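Local structure of carboxymuconolactone decarboxylase family protein (Methanocaldococcus jannaschii, 3D7I) at residues B[41-46]-B[72-78]. The protein belongs to the carboxymuconolactone decarboxylase family of the AhpD-like clan and may act as a peroxiredoxin-like oxidoreductase in oxygen detoxification. Sequence-based numbering, arbitrary orientation.
Sequences YKTQKL and LGITKEE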
ATOM      1  N   TYR B  41      21.066  14.137   9.982  1.00 25.33           N
ATOM      2  CA  TYR B  41      20.682  13.876   8.605  1.00 24.51           C
ATOM      3  C   TYR B  41      20.891  12.411   8.215  1.00 25.46           C
ATOM      4  O   TYR B  41      20.048  11.802   7.549  1.00 24.60           O
ATOM      5  CB  TYR B  41      21.544  14.772   7.722  1.00 28.58           C
ATOM      6  CG  TYR B  41      21.242  14.769   6.254  1.00 27.35           C
ATOM      7  CD1 TYR B  41      19.940  14.769   5.778  1.00 42.63           C
ATOM      8  CD2 TYR B  41      22.283  14.833   5.322  1.00 35.86           C
ATOM      9  CE1 TYR B  41      19.681  14.803   4.413  1.00 45.32           C
ATOM     10  CE2 TYR B  41      22.034  14.865   3.971  1.00 36.50           C
ATOM     11  CZ  TYR B  41      20.738  14.862   3.521  1.00 41.69           C
ATOM     12  OH  TYR B  41      20.491  14.909   2.167  1.00 43.10           O
ATOM     13  N   LYS B  42      22.015  11.849   8.633  1.00 24.17           N
ATOM     14  CA  LYS B  42      22.263  10.414   8.380  1.00 26.03           C
ATOM     15  C   LYS B  42      21.130   9.524   8.886  1.00 24.80           C
ATOM     16  O   LYS B  42      20.673   8.634   8.167  1.00 24.41           O
ATOM     17  CB  LYS B  42      23.582   9.982   8.992  1.00 26.17           C
ATOM     18  CG  LYS B  42      23.958   8.521   8.775  1.00 31.58           C
ATOM     19  CD  LYS B  42      25.234   8.175   9.555  1.00 33.11           C
ATOM     20  CE  LYS B  42      25.730   6.766   9.241  1.00 42.88           C
ATOM     21  NZ  LYS B  42      27.003   6.452   9.954  1.00 41.08           N
ATOM     22  N   THR B  43      20.700   9.751  10.116  1.00 24.70           N
ATOM     23  CA  THR B  43      19.612   8.967  10.702  1.00 23.81           C
ATOM     24  C   THR B  43      18.321   9.111   9.908  1.00 24.23           C
ATOM     25  O   THR B  43      17.639   8.138   9.632  1.00 23.25           O
ATOM     26  CB  THR B  43      19.366   9.324  12.175  1.00 24.82           C
ATOM     27  OG1 THR B  43      20.556   9.064  12.920  1.00 25.22           O
ATOM     28  CG2 THR B  43      18.231   8.500  12.768  1.00 25.77           C
ATOM     29  N   GLN B  44      17.993  10.339   9.533  1.00 23.43           N
ATOM     30  CA  GLN B  44      16.825  10.580   8.722  1.00 22.86           C
ATOM     31  C   GLN B  44      16.899   9.921   7.338  1.00 23.94           C
ATOM     32  O   GLN B  44      15.896   9.437   6.854  1.00 22.91           O
ATOM     33  CB  GLN B  44      16.576  12.072   8.565  1.00 24.01           C
ATOM     34  CG  GLN B  44      16.143  12.758   9.813  1.00 22.72           C
ATOM     35  CD  GLN B  44      15.806  14.197   9.551  1.00 23.02           C
ATOM     36  OE1 GLN B  44      16.676  14.953   9.135  1.00 25.62           O
ATOM     37  NE2 GLN B  44      14.546  14.588   9.802  1.00 24.23           N
ATOM     38  N   LYS B  45      18.060   9.942   6.706  1.00 23.49           N
ATOM     39  CA  LYS B  45      18.224   9.275   5.413  1.00 22.94           C
ATOM     40  C   LYS B  45      18.096   7.753   5.525  1.00 23.73           C
ATOM     41  O   LYS B  45      17.547   7.117   4.636  1.00 23.97           O
ATOM     42  CB  LYS B  45      19.563   9.654   4.767  1.00 26.12           C
ATOM     43  CG  LYS B  45      19.488  11.023   4.127  1.00 37.14           C
ATOM     44  CD  LYS B  45      18.704  10.998   2.806  1.00 40.63           C
ATOM     45  CE  LYS B  45      18.566  12.423   2.269  1.00 46.64           C
ATOM     46  NZ  LYS B  45      17.794  12.511   0.992  1.00 41.05           N
ATOM     47  N   LEU B  46      18.590   7.188   6.622  1.00 22.77           N
ATOM     48  CA  LEU B  46      18.393   5.746   6.919  1.00 22.94           C
ATOM     49  C   LEU B  46      16.914   5.404   7.073  1.00 20.00           C
ATOM     50  O   LEU B  46      16.430   4.392   6.556  1.00 21.82           O
ATOM     51  CB  LEU B  46      19.198   5.322   8.168  1.00 24.89           C
ATOM     52  CG  LEU B  46      20.728   5.343   8.019  1.00 24.96           C
ATOM     53  CD1 LEU B  46      21.424   5.165   9.369  1.00 25.24           C
ATOM     54  CD2 LEU B  46      21.211   4.264   7.035  1.00 26.64           C
ATOM     55  N   LEU B  72      26.297  10.836   1.837  1.00 39.71           N
ATOM     56  CA  LEU B  72      26.548  10.751   3.280  1.00 38.07           C
ATOM     57  C   LEU B  72      27.595   9.716   3.689  1.00 34.95           C
ATOM     58  O   LEU B  72      27.937   9.612   4.864  1.00 37.25           O
ATOM     59  CB  LEU B  72      25.227  10.463   4.025  1.00 39.04           C
ATOM     60  CG  LEU B  72      24.084  11.481   3.891  1.00 43.95           C
ATOM     61  CD1 LEU B  72      23.346  11.333   2.555  1.00 50.69           C
ATOM     62  CD2 LEU B  72      23.089  11.363   5.038  1.00 39.57           C
ATOM     63  N   GLY B  73      28.095   8.915   2.762  1.00 31.62           N
ATOM     64  CA  GLY B  73      29.034   7.862   3.150  1.00 31.33           C
ATOM     65  C   GLY B  73      28.410   6.723   3.955  1.00 30.39           C
ATOM     66  O   GLY B  73      29.106   5.995   4.683  1.00 31.58           O
ATOM     67  N   ILE B  74      27.098   6.553   3.827  1.00 32.06           N
ATOM     68  CA  ILE B  74      26.410   5.417   4.474  1.00 28.57           C
ATOM     69  C   ILE B  74      26.959   4.103   3.872  1.00 29.16           C
ATOM     70  O   ILE B  74      27.215   4.045   2.670  1.00 29.32           O
ATOM     71  CB  ILE B  74      24.882   5.594   4.357  1.00 30.50           C
ATOM     72  CG1 ILE B  74      24.415   6.645   5.390  1.00 27.84           C
ATOM     73  CG2 ILE B  74      24.140   4.242   4.529  1.00 25.19           C
ATOM     74  CD1 ILE B  74      22.989   7.160   5.225  1.00 30.38           C
ATOM     75  N   THR B  75      27.195   3.080   4.699  1.00 27.36           N
ATOM     76  CA  THR B  75      27.768   1.810   4.200  1.00 27.26           C
ATOM     77  C   THR B  75      26.709   0.795   3.793  1.00 27.58           C
ATOM     78  O   THR B  75      25.564   0.893   4.212  1.00 24.17           O
ATOM     79  CB  THR B  75      28.678   1.110   5.218  1.00 29.19           C
ATOM     80  OG1 THR B  75      27.930   0.760   6.374  1.00 28.81           O
ATOM     81  CG2 THR B  75      29.965   2.030   5.610  1.00 28.98           C
ATOM     82  N   LYS B  76      27.102  -0.213   3.018  1.00 26.69           N
ATOM     83  CA  LYS B  76      26.158  -1.286   2.702  1.00 24.94           C
ATOM     84  C   LYS B  76      25.764  -2.035   3.981  1.00 24.97           C
ATOM     85  O   LYS B  76      24.604  -2.443   4.103  1.00 24.26           O
ATOM     86  CB  LYS B  76      26.721  -2.256   1.665  1.00 25.92           C
ATOM     87  CG  LYS B  76      26.895  -1.668   0.263  1.00 25.04           C
ATOM     88  CD  LYS B  76      27.179  -2.786  -0.748  1.00 27.40           C
ATOM     89  CE  LYS B  76      26.995  -2.316  -2.187  1.00 30.74           C
ATOM     90  NZ  LYS B  76      26.901  -3.484  -3.122  1.00 29.47           N
ATOM     91  N   GLU B  77      26.688  -2.161   4.950  1.00 23.62           N
ATOM     92  CA  GLU B  77      26.374  -2.792   6.236  1.00 27.19           C
ATOM     93  C   GLU B  77      25.295  -2.014   7.014  1.00 22.94           C
ATOM     94  O   GLU B  77      24.399  -2.601   7.607  1.00 25.59           O
ATOM     95  CB  GLU B  77      27.627  -2.921   7.114  1.00 28.02           C
ATOM     96  CG  GLU B  77      27.384  -3.756   8.385  1.00 35.01           C
ATOM     97  CD  GLU B  77      28.639  -3.908   9.252  1.00 37.01           C
ATOM     98  OE1 GLU B  77      29.468  -2.956   9.292  1.00 52.64           O
ATOM     99  OE2 GLU B  77      28.779  -4.988   9.877  1.00 48.87           O
ATOM    100  N   GLU B  78      25.372  -0.691   6.999  1.00 24.57           N
ATOM    101  CA  GLU B  78      24.334   0.126   7.623  1.00 24.63           C
ATOM    102  C   GLU B  78      22.983  -0.036   6.908  1.00 24.30           C
ATOM    103  O   GLU B  78      21.940  -0.155   7.554  1.00 23.45           O
ATOM    104  CB  GLU B  78      24.729   1.597   7.653  1.00 25.09           C
ATOM    105  CG  GLU B  78      25.875   1.884   8.603  1.00 28.85           C
ATOM    106  CD  GLU B  78      26.434   3.307   8.503  1.00 30.84           C
ATOM    107  OE1 GLU B  78      26.429   3.934   7.413  1.00 33.27           O
ATOM    108  OE2 GLU B  78      26.880   3.808   9.548  1.00 33.37           O
TER
HETATM  109  O   HOH W   1      28.628   5.476   7.439  1.00 44.63           O
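Lys42 and Glu78 meet at about a right angle, the ammonium group NZ lying 2.7 Å from OE2 in a hydrogen-bonded salt bridge. NZ comes to the syn side of that oxygen, 20° out of the carboxylate plane. With CG anti to the backbone N (chi1 -179°) and the rest of its chain extended, Lys42 leads its methylenes past Ile74, CG standing 3.9 Å from CG1, before the charge arrives at Glu78; lysine suits a place needing both a greasy stem and a charged end. Glu78 OE1 accepts a hydrogen bond from the Thr75 backbone N (2.9 Å), which comes to its anti side, 32° out of the carboxylate plane, while Thr75 OG1 takes the N-H of Glu78: a capping box that starts helix 76-90. A water accepts from Lys42 NZ and donates to Glu78 OE1 and Gly73 O, tying the bridge to the turn after helix 58-72, where glycine readily adopts positive phi. Away from the salt bridge, Leu72 points CD2 at the start of helix 41-53, 3.6 Å from Lys42 CA, and reaches the Tyr41 ring obliquely. Lys45 CG lies over one face of that ring, offset toward its rim, and also touches Leu72 CD2 (3.7 Å). Beta-branched Ile74 sets both arms, CD1 and CG2, 3.9 Å from Leu46 CD2. An alanine in place of Glu78 would probably leave the Lys42 ammonium without its anionic mate and the Thr75 N-H without its capping acceptor. Glu78 thus pairs helix 76-90 with helix 41-53 directly, and the nearby ammonium and N-H donors would be expected to favour its ionised form.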